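Long-range contacts in arylalkylamine N-Acetyltransferase like 5b (Aedes aegypti, PDB 5YAG), which probably transfers acyl groups, from acetyl to long-chain fatty acyl, from coenzyme A to arylalkylamines such as serotonin and dopamine: residues Leu143-Leu148 with Val173-Lys178; Gly180-Ser185 with Thr212-Leu217; Ala12-Leu17 with Ser54-Gly59. All blocks are in the same frame, centred on the assembly; numbering follows the deposited sequence.

In the fold
From the N terminus, the chain leaves edge strand 7-11 through residues 12-17, runs through three helices and returns at 54-59; interaction 3 closes this loop just before strand 61-66. Interaction 1 then packs helix 143-157 against helix 170-178, closing the loop that contains strand 162-167. Interaction 2 closes the last excursion, pairing strand 182-188 with C-terminal strand 209-216 at the other edge of the sheet. The three follow in series, neither nested nor crossed. Interactions 1 and 2 touch: Leu148 CD2 lies 4.1 Å from Met181 SD, and Met181 N is 2.9 Å from Ala176 O. Interaction 3 stands apart, its centre about 23 Å from that of interaction 1.

Interaction 1 of 3, residues Leu143-Leu148 with Val173-Lys178; sequences LGQRLL and VKLAEK
Leu175 points its forked end at the backbone of Gly144 and Gln145. With CG anti to the backbone N (chi1 174°), its two methyls settle on successive residues of helix 143-157: Leu175 CD2 rests 3.6 Å from Gly144 C, and CD1 lies 3.6 Å from Gln145 CA and also touches Gln145 CB. Gly144 has no side chain, which lets the leucine settle directly on the main chain although the axes of the two short segments come no nearer than 10.3 Å.

Leu148, one turn further on, points at the second helix, its CD2 4.2 Å from both Leu175 CG and Ala176 CA. Toward the surface, Gln145 and Lys178 both extend fully, and their chains cross at about a right angle. Lys178 CE passes 3.4 Å from Gln145 OE1, and NZ gives that oxygen a weak hydrogen bond of 3.3 Å.

The segments cross at -53°, so the close contact is confined to these few residues. These are two helices of the GNAT fold, packed against each other on the same face of its central sheet: Leu147 and Leu175 both touch Leu132 of strand 126-134, Ala176 leans on Phe167 of strand 162-167, Leu147 also reaches Leu9 of strand 7-11, and Leu179 packs against Gln145 and Leu148.

Interaction 2 of 3, residues Gly180-Ser185 with Thr212-Leu217; sequences GMECIS and TCVKLL
Val214 CG1 is the bump that fills the hollow between Glu182 and Ile184. Val214 CG1 lies 3.8 Å from Ile184 CG2 and 4.0 Å from Glu182 CG, which runs beside the valine in the same direction. Ile184 holds CG1 between its backbone N and carbonyl carbon (chi1 53°), which also brings that branch and CD1 up to the valine methyl.

On the other face, Met181 bends at its thioether (chi3 87°) and folds CE back to 3.4 Å from Cys213 O, while its CB rests on Cys213 CB. Lys215 stretches across Gly180, CG 3.7 Å from Gly180 O, and its NZ bonds to Leu179 O. Cys183 and Cys213 face each other as a non-hydrogen-bonded pair. A Cys183-Cys213 disulfide is seen for this protein; of two Cys183 conformers, the one described here puts Cys183 SG 4.6 Å from Cys213 SG, not bonded, so the pair's state is doubtful.

Two hydrogen bonds join Glu182 and Val214; beyond them the register slips by one at a beta bulge around Ile184. Ile184 N reaches Thr212 O at 3.1 Å, and Thr212 N reaches Ser185 O, whereas Ser185 N is buried with no partner in the model. A water joins Ser185 OG to Thr212 OG1, which also bonds Asp166.

The C-terminal strand 209-216 lies between 162-167 and 182-188, antiparallel to both, giving the 1-2-3-4-5-7-6 strand order characteristic of the GNAT fold.

Interaction 3 of 3, residues Ala12-Leu17 with Ser54-Gly59; sequences ARLDEL and SFVEQG
Val56 meets Leu17, Leu14 and Arg13 where two loops at one end of the GNAT sheet come together: a 3-10 turn leading from strand 7-11 into helix 17-28, and a type I beta turn, Val56 to Gly59, leading into strand 61-66. The valine is the plug of the contact. Val56 CB lies 4.2 Å from Leu17 CD2, the two side chains meeting at a slant. From there the side chain forks. Val56 CG1, anti to the backbone N (chi1 176°), drives into the 3-10 turn, 3.6 Å from Arg13 O and 3.7 Å from Leu14 CA. Val56 CG2 takes the other side and reaches Leu17 CD2 at 4.3 Å. The valine also touches Val20 of helix 17-28 and Val61 of strand 61-66, so it is closed in by both loops and by what follows them.

Further out, Leu14 lies side by side with Glu57, and its CD1 covers Glu57 CB at 3.9 Å. Two waters lie between Ala12 O and Val56 O; each could donate to both, the second only weakly to Val56 O, and not every such bond can form at once.

The 3-10 turn is braced by charges. Arg13 grips Asp15 side-on, its NE and NH2 each directed to a separate carboxylate oxygen, while the carboxylate of Glu16 lies over one face of the guanidinium and also pairs with Arg10. Glu16, at the N-cap position of helix 17-28, takes a nearly straight bond from Arg13 N: its OE1 accepts through the anti lone pair at 2.9 Å, with an N-H...O angle of 175°.

Interaction 1 of 3, residues Leu143-Leu148 with Val173-Lys178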
loop_
_atom_site.group_PDB
_atom_site.type_symbol
_atom_site.label_atom_id
_atom_site.label_comp_id
_atom_site.label_asym_id
_atom_site.label_seq_id
_atom_site.Cartn_x
_atom_site.Cartn_y
_atom_site.Cartn_z
ATOM N N LEU A 143 -9.477 -0.703 13.020
ATOM C CA LEU A 143 -8.865 0.406 12.278
ATOM C C LEU A 143 -8.546 0.094 10.820
ATOM O O LEU A 143 -8.699 0.957 9.947
ATOM C CB LEU A 143 -7.612 0.886 12.986
ATOM C CG LEU A 143 -7.890 1.682 14.247
ATOM C CD1 LEU A 143 -6.573 2.038 14.912
ATOM C CD2 LEU A 143 -8.697 2.940 13.937
ATOM N N GLY A 144 -8.102 -1.132 10.559
ATOM C CA GLY A 144 -7.756 -1.536 9.207
ATOM C C GLY A 144 -8.956 -1.435 8.302
ATOM O O GLY A 144 -8.912 -0.826 7.222
ATOM N N GLN A 145 -10.048 -2.031 8.759
ATOM C CA GLN A 145 -11.300 -1.981 8.042
ATOM C C GLN A 145 -11.754 -0.546 7.822
ATOM O O GLN A 145 -12.244 -0.205 6.750
ATOM C CB GLN A 145 -12.370 -2.741 8.827
ATOM C CG GLN A 145 -13.741 -2.702 8.172
ATOM C CD GLN A 145 -14.694 -3.731 8.754
ATOM O OE1 GLN A 145 -14.290 -4.592 9.540
ATOM N NE2 GLN A 145 -15.958 -3.653 8.362
ATOM N N ARG A 146 -11.610 0.290 8.846
ATOM C CA ARG A 146 -12.086 1.677 8.747
ATOM C C ARG A 146 -11.259 2.496 7.766
ATOM O O ARG A 146 -11.797 3.285 6.982
ATOM C CB ARG A 146 -12.110 2.334 10.123
ATOM C CG ARG A 146 -13.281 1.843 10.968
ATOM C CD ARG A 146 -13.105 2.181 12.426
ATOM N NE ARG A 146 -13.361 3.593 12.677
ATOM C CZ ARG A 146 -13.156 4.193 13.844
ATOM N NH1 ARG A 146 -12.684 3.510 14.877
ATOM N NH2 ARG A 146 -13.424 5.481 13.979
ATOM N N LEU A 147 -9.950 2.302 7.813
ATOM C CA LEU A 147 -9.054 2.943 6.859
ATOM C C LEU A 147 -9.377 2.523 5.427
ATOM O O LEU A 147 -9.463 3.361 4.547
ATOM C CB LEU A 147 -7.603 2.591 7.178
ATOM C CG LEU A 147 -7.016 3.321 8.383
ATOM C CD1 LEU A 147 -5.687 2.686 8.811
ATOM C CD2 LEU A 147 -6.838 4.801 8.070
ATOM N N LEU A 148 -9.530 1.221 5.193
ATOM C CA LEU A 148 -9.815 0.740 3.855
ATOM C C LEU A 148 -11.176 1.212 3.388
ATOM O O LEU A 148 -11.330 1.657 2.251
ATOM C CB LEU A 148 -9.744 -0.787 3.801
ATOM C CG LEU A 148 -9.997 -1.433 2.436
ATOM C CD1 LEU A 148 -9.218 -0.758 1.313
ATOM C CD2 LEU A 148 -9.653 -2.913 2.494
ATOM N N VAL A 173 -5.277 -9.663 3.312
ATOM C CA VAL A 173 -6.126 -10.265 2.276
ATOM C C VAL A 173 -7.512 -10.556 2.831
ATOM O O VAL A 173 -8.525 -10.318 2.166
ATOM C CB VAL A 173 -5.536 -11.584 1.730
ATOM C CG1 VAL A 173 -6.495 -12.233 0.740
ATOM C CG2 VAL A 173 -4.186 -11.334 1.082
ATOM N N LYS A 174 -7.570 -11.084 4.051
ATOM C CA LYS A 174 -8.864 -11.423 4.646
ATOM C C LYS A 174 -9.704 -10.163 4.824
ATOM O O LYS A 174 -10.905 -10.171 4.583
ATOM C CB LYS A 174 -8.680 -12.145 5.980
ATOM C CG LYS A 174 -8.306 -13.615 5.838
ATOM C CD LYS A 174 -8.403 -14.343 7.172
ATOM C CE LYS A 174 -8.121 -15.830 7.036
ATOM N NZ LYS A 174 -9.253 -16.559 6.403
ATOM N N LEU A 175 -9.053 -9.078 5.230
ATOM C CA LEU A 175 -9.718 -7.777 5.352
ATOM C C LEU A 175 -10.297 -7.308 4.016
ATOM O O LEU A 175 -11.458 -6.911 3.927
ATOM C CB LEU A 175 -8.716 -6.749 5.876
ATOM C CG LEU A 175 -9.175 -5.295 5.953
ATOM C CD1 LEU A 175 -10.476 -5.206 6.727
ATOM C CD2 LEU A 175 -8.095 -4.461 6.617
ATOM N N ALA A 176 -9.483 -7.384 2.976
ATOM C CA ALA A 176 -9.877 -6.967 1.631
ATOM C C ALA A 176 -11.115 -7.694 1.128
ATOM O O ALA A 176 -12.042 -7.081 0.596
ATOM C CB ALA A 176 -8.722 -7.203 0.676
ATOM N N GLU A 177 -11.097 -9.011 1.266
ATOM C CA GLU A 177 -12.240 -9.850 0.938
ATOM C C GLU A 177 -13.444 -9.495 1.792
ATOM O O GLU A 177 -14.557 -9.428 1.292
ATOM C CB GLU A 177 -11.873 -11.328 1.122
ATOM C CG GLU A 177 -10.965 -11.839 0.017
ATOM C CD GLU A 177 -10.260 -13.140 0.347
ATOM O OE1 GLU A 177 -10.421 -13.670 1.470
ATOM O OE2 GLU A 177 -9.522 -13.623 -0.535
ATOM N N LYS A 178 -13.220 -9.243 3.074
ATOM C CA LYS A 178 -14.325 -8.883 3.974
ATOM C C LYS A 178 -15.066 -7.655 3.476
ATOM O O LYS A 178 -16.284 -7.539 3.643
ATOM C CB LYS A 178 -13.810 -8.611 5.382
ATOM C CG LYS A 178 -14.915 -8.343 6.382
ATOM C CD LYS A 178 -14.367 -8.059 7.765
ATOM C CE LYS A 178 -15.498 -7.658 8.699
ATOM N NZ LYS A 178 -15.078 -7.735 10.119
#

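Interaction 2 of 3, residues Gly180-Ser185 with Thr212-Leu217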
loop_
_atom_site.group_PDB
_atom_site.type_symbol
_atom_site.label_atom_id
_atom_site.label_comp_id
_atom_site.label_asym_id
_atom_site.label_seq_id
_atom_site.Cartn_x
_atom_site.Cartn_y
_atom_site.Cartn_z
ATOM N N GLY A 180 -15.359 -6.814 0.378
ATOM C CA GLY A 180 -15.948 -7.060 -0.937
ATOM C C GLY A 180 -14.982 -7.047 -2.111
ATOM O O GLY A 180 -15.406 -7.022 -3.273
ATOM N N MET A 181 -13.685 -7.061 -1.824
ATOM C CA MET A 181 -12.681 -7.077 -2.884
ATOM C C MET A 181 -12.421 -8.517 -3.296
ATOM O O MET A 181 -12.344 -9.414 -2.453
ATOM C CB MET A 181 -11.382 -6.435 -2.410
ATOM C CG MET A 181 -11.592 -5.042 -1.851
ATOM S SD MET A 181 -10.036 -4.283 -1.371
ATOM C CE MET A 181 -9.565 -3.551 -2.939
ATOM N N GLU A 182 -12.298 -8.740 -4.595
ATOM C CA GLU A 182 -12.003 -10.073 -5.077
ATOM C C GLU A 182 -10.557 -10.126 -5.539
ATOM O O GLU A 182 -10.092 -9.256 -6.291
ATOM C CB GLU A 182 -12.953 -10.483 -6.201
ATOM C CG GLU A 182 -12.876 -9.637 -7.455
ATOM C CD GLU A 182 -13.452 -10.335 -8.675
ATOM O OE1 GLU A 182 -13.432 -11.584 -8.716
ATOM O OE2 GLU A 182 -13.911 -9.630 -9.602
ATOM N N CYS A 183 -9.840 -11.133 -5.065
ATOM C CA CYS A 183 -8.453 -11.368 -5.494
ATOM C C CYS A 183 -8.415 -12.004 -6.860
ATOM O O CYS A 183 -8.864 -13.134 -7.037
ATOM C CB CYS A 183 -7.688 -12.268 -4.520
ATOM S SG CYS A 183 -6.333 -13.178 -5.324
ATOM N N ILE A 184 -7.865 -11.268 -7.813
ATOM C CA ILE A 184 -7.895 -11.619 -9.210
ATOM C C ILE A 184 -6.532 -12.027 -9.746
ATOM O O ILE A 184 -6.428 -12.463 -10.888
ATOM C CB ILE A 184 -8.390 -10.428 -10.033
ATOM C CG1 ILE A 184 -7.559 -9.182 -9.708
ATOM C CG2 ILE A 184 -9.866 -10.175 -9.744
ATOM C CD1 ILE A 184 -7.514 -8.186 -10.829
ATOM N N SER A 185 -5.493 -11.878 -8.934
ATOM C CA SER A 185 -4.158 -12.231 -9.359
ATOM C C SER A 185 -3.270 -12.395 -8.148
ATOM O O SER A 185 -3.520 -11.816 -7.090
ATOM C CB SER A 185 -3.578 -11.156 -10.277
ATOM O OG SER A 185 -2.291 -11.544 -10.723
ATOM N N THR A 212 -3.358 -9.385 -5.362
ATOM C CA THR A 212 -3.932 -8.135 -5.826
ATOM C C THR A 212 -5.432 -8.342 -5.827
ATOM O O THR A 212 -5.930 -9.320 -6.388
ATOM C CB THR A 212 -3.437 -7.755 -7.248
ATOM O OG1 THR A 212 -2.004 -7.720 -7.267
ATOM C CG2 THR A 212 -3.935 -6.407 -7.636
ATOM N N CYS A 213 -6.163 -7.448 -5.173
ATOM C CA CYS A 213 -7.607 -7.616 -5.033
ATOM C C CYS A 213 -8.266 -6.322 -5.404
ATOM O O CYS A 213 -7.709 -5.239 -5.192
ATOM C CB CYS A 213 -8.012 -8.063 -3.603
ATOM S SG CYS A 213 -6.996 -9.370 -2.865
ATOM N N VAL A 214 -9.457 -6.434 -5.976
ATOM C CA VAL A 214 -10.113 -5.307 -6.597
ATOM C C VAL A 214 -11.599 -5.306 -6.260
ATOM O O VAL A 214 -12.208 -6.361 -6.097
ATOM C CB VAL A 214 -9.931 -5.356 -8.128
ATOM C CG1 VAL A 214 -10.626 -6.574 -8.715
ATOM C CG2 VAL A 214 -10.448 -4.100 -8.787
ATOM N N LYS A 215 -12.165 -4.110 -6.177
ATOM C CA LYS A 215 -13.602 -3.926 -6.024
ATOM C C LYS A 215 -14.094 -2.810 -6.931
ATOM O O LYS A 215 -13.499 -1.721 -6.976
ATOM C CB LYS A 215 -13.921 -3.569 -4.584
ATOM C CG LYS A 215 -15.403 -3.467 -4.296
ATOM C CD LYS A 215 -15.628 -3.161 -2.835
ATOM C CE LYS A 215 -17.101 -3.201 -2.488
ATOM N NZ LYS A 215 -17.314 -2.509 -1.195
ATOM N N LEU A 216 -15.180 -3.074 -7.652
ATOM C CA LEU A 216 -15.864 -2.026 -8.408
ATOM C C LEU A 216 -16.585 -1.082 -7.465
ATOM O O LEU A 216 -17.183 -1.519 -6.494
ATOM C CB LEU A 216 -16.866 -2.629 -9.394
ATOM C CG LEU A 216 -16.286 -3.051 -10.748
ATOM C CD1 LEU A 216 -14.956 -3.760 -10.582
ATOM C CD2 LEU A 216 -17.270 -3.931 -11.512
ATOM N N LEU A 217 -16.520 0.209 -7.769
ATOM C CA LEU A 217 -17.125 1.257 -6.952
ATOM C C LEU A 217 -18.287 1.917 -7.684
ATOM O O LEU A 217 -18.354 1.890 -8.917
ATOM C CB LEU A 217 -16.089 2.330 -6.638
ATOM C CG LEU A 217 -14.894 1.890 -5.790
ATOM C CD1 LEU A 217 -13.778 2.917 -5.864
ATOM C CD2 LEU A 217 -15.322 1.651 -4.349
ATOM O OXT LEU A 217 -19.166 2.517 -7.062
HETATM O O HOH W 1 -0.929 -8.939 -9.411
#

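Interaction 3 of 3, residues Ala12-Leu17 with Ser54-Gly59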
loop_
_atom_site.group_PDB
_atom_site.type_symbol
_atom_site.label_atom_id
_atom_site.label_comp_id
_atom_site.label_asym_id
_atom_site.label_seq_id
_atom_site.Cartn_x
_atom_site.Cartn_y
_atom_site.Cartn_z
ATOM N N ALA A 12 -4.889 13.353 5.503
ATOM C CA ALA A 12 -3.726 14.101 5.989
ATOM C C ALA A 12 -3.512 15.367 5.185
ATOM O O ALA A 12 -3.599 15.365 3.953
ATOM C CB ALA A 12 -2.470 13.237 5.944
ATOM N N ARG A 13 -3.232 16.456 5.893
ATOM C CA ARG A 13 -2.953 17.728 5.252
ATOM C C ARG A 13 -1.475 17.788 4.859
ATOM O O ARG A 13 -0.617 17.152 5.493
ATOM C CB ARG A 13 -3.278 18.875 6.212
ATOM C CG ARG A 13 -4.724 18.908 6.701
ATOM C CD ARG A 13 -5.002 20.223 7.415
ATOM N NE ARG A 13 -3.909 20.530 8.334
ATOM C CZ ARG A 13 -3.842 20.104 9.589
ATOM N NH1 ARG A 13 -4.817 19.373 10.107
ATOM N NH2 ARG A 13 -2.792 20.421 10.337
ATOM N N LEU A 14 -1.181 18.566 3.827
ATOM C CA LEU A 14 0.191 18.753 3.377
ATOM C C LEU A 14 1.137 19.131 4.516
ATOM O O LEU A 14 2.214 18.548 4.662
ATOM C CB LEU A 14 0.227 19.801 2.263
ATOM C CG LEU A 14 1.593 20.088 1.638
ATOM C CD1 LEU A 14 2.341 18.807 1.290
ATOM C CD2 LEU A 14 1.393 20.945 0.400
ATOM N N ASP A 15 0.722 20.076 5.350
ATOM C CA ASP A 15 1.525 20.492 6.515
ATOM C C ASP A 15 1.796 19.379 7.527
ATOM O O ASP A 15 2.620 19.537 8.426
ATOM C CB ASP A 15 0.857 21.681 7.228
ATOM C CG ASP A 15 -0.462 21.314 7.901
ATOM O OD1 ASP A 15 -0.423 20.766 9.018
ATOM O OD2 ASP A 15 -1.541 21.602 7.329
ATOM N N GLU A 16 1.108 18.249 7.395
ATOM C CA GLU A 16 1.350 17.120 8.280
ATOM C C GLU A 16 2.320 16.085 7.673
ATOM O O GLU A 16 2.463 14.980 8.201
ATOM C CB GLU A 16 0.020 16.443 8.636
ATOM C CG GLU A 16 -0.946 17.361 9.371
ATOM C CD GLU A 16 -2.250 16.678 9.718
ATOM O OE1 GLU A 16 -3.061 16.426 8.795
ATOM O OE2 GLU A 16 -2.476 16.412 10.918
ATOM N N LEU A 17 2.965 16.460 6.571
ATOM C CA LEU A 17 3.980 15.631 5.893
ATOM C C LEU A 17 4.848 14.862 6.891
ATOM O O LEU A 17 5.006 13.645 6.786
ATOM C CB LEU A 17 4.859 16.536 5.012
ATOM C CG LEU A 17 5.825 15.994 3.943
ATOM C CD1 LEU A 17 6.863 15.066 4.548
ATOM C CD2 LEU A 17 5.099 15.321 2.785
ATOM N N SER A 54 4.858 11.361 -1.585
ATOM C CA SER A 54 4.396 12.169 -2.703
ATOM C C SER A 54 2.874 12.277 -2.755
ATOM O O SER A 54 2.339 13.159 -3.440
ATOM C CB SER A 54 4.926 11.623 -4.040
ATOM O OG SER A 54 4.412 10.330 -4.311
ATOM N N PHE A 55 2.169 11.403 -2.029
ATOM C CA PHE A 55 0.710 11.367 -2.136
ATOM C C PHE A 55 0.035 12.320 -1.162
ATOM O O PHE A 55 -1.137 12.635 -1.310
ATOM C CB PHE A 55 0.194 9.939 -1.973
ATOM C CG PHE A 55 0.639 9.033 -3.070
ATOM C CD1 PHE A 55 -0.063 8.975 -4.258
ATOM C CD2 PHE A 55 1.792 8.291 -2.940
ATOM C CE1 PHE A 55 0.363 8.167 -5.288
ATOM C CE2 PHE A 55 2.222 7.473 -3.963
ATOM C CZ PHE A 55 1.511 7.418 -5.145
ATOM N N VAL A 56 0.791 12.803 -0.188
ATOM C CA VAL A 56 0.215 13.683 0.805
ATOM C C VAL A 56 -0.353 14.917 0.102
ATOM O O VAL A 56 -1.505 15.264 0.324
ATOM C CB VAL A 56 1.212 14.053 1.920
ATOM C CG1 VAL A 56 0.596 15.063 2.890
ATOM C CG2 VAL A 56 1.647 12.812 2.676
ATOM N N GLU A 57 0.414 15.543 -0.787
ATOM C CA GLU A 57 -0.070 16.744 -1.467
ATOM C C GLU A 57 -1.230 16.467 -2.425
ATOM O O GLU A 57 -1.987 17.375 -2.760
ATOM C CB GLU A 57 1.060 17.471 -2.199
ATOM C CG GLU A 57 1.624 16.752 -3.414
ATOM C CD GLU A 57 2.605 17.626 -4.195
ATOM O OE1 GLU A 57 2.829 17.357 -5.400
ATOM O OE2 GLU A 57 3.148 18.590 -3.605
ATOM N N GLN A 58 -1.367 15.218 -2.865
ATOM C CA GLN A 58 -2.470 14.811 -3.740
ATOM C C GLN A 58 -3.797 14.584 -3.002
ATOM O O GLN A 58 -4.833 14.435 -3.644
ATOM C CB GLN A 58 -2.095 13.533 -4.490
ATOM C CG GLN A 58 -0.852 13.683 -5.346
ATOM C CD GLN A 58 -0.446 12.385 -6.012
ATOM O OE1 GLN A 58 -1.277 11.685 -6.591
ATOM N NE2 GLN A 58 0.842 12.056 -5.938
ATOM N N GLY A 59 -3.759 14.553 -1.671
ATOM C CA GLY A 59 -4.970 14.394 -0.847
ATOM C C GLY A 59 -5.517 12.978 -0.749
ATOM O O GLY A 59 -6.687 12.790 -0.415
HETATM O O HOH W 2 -3.289 13.636 1.636
HETATM O O HOH W 3 -3.959 17.001 1.808
#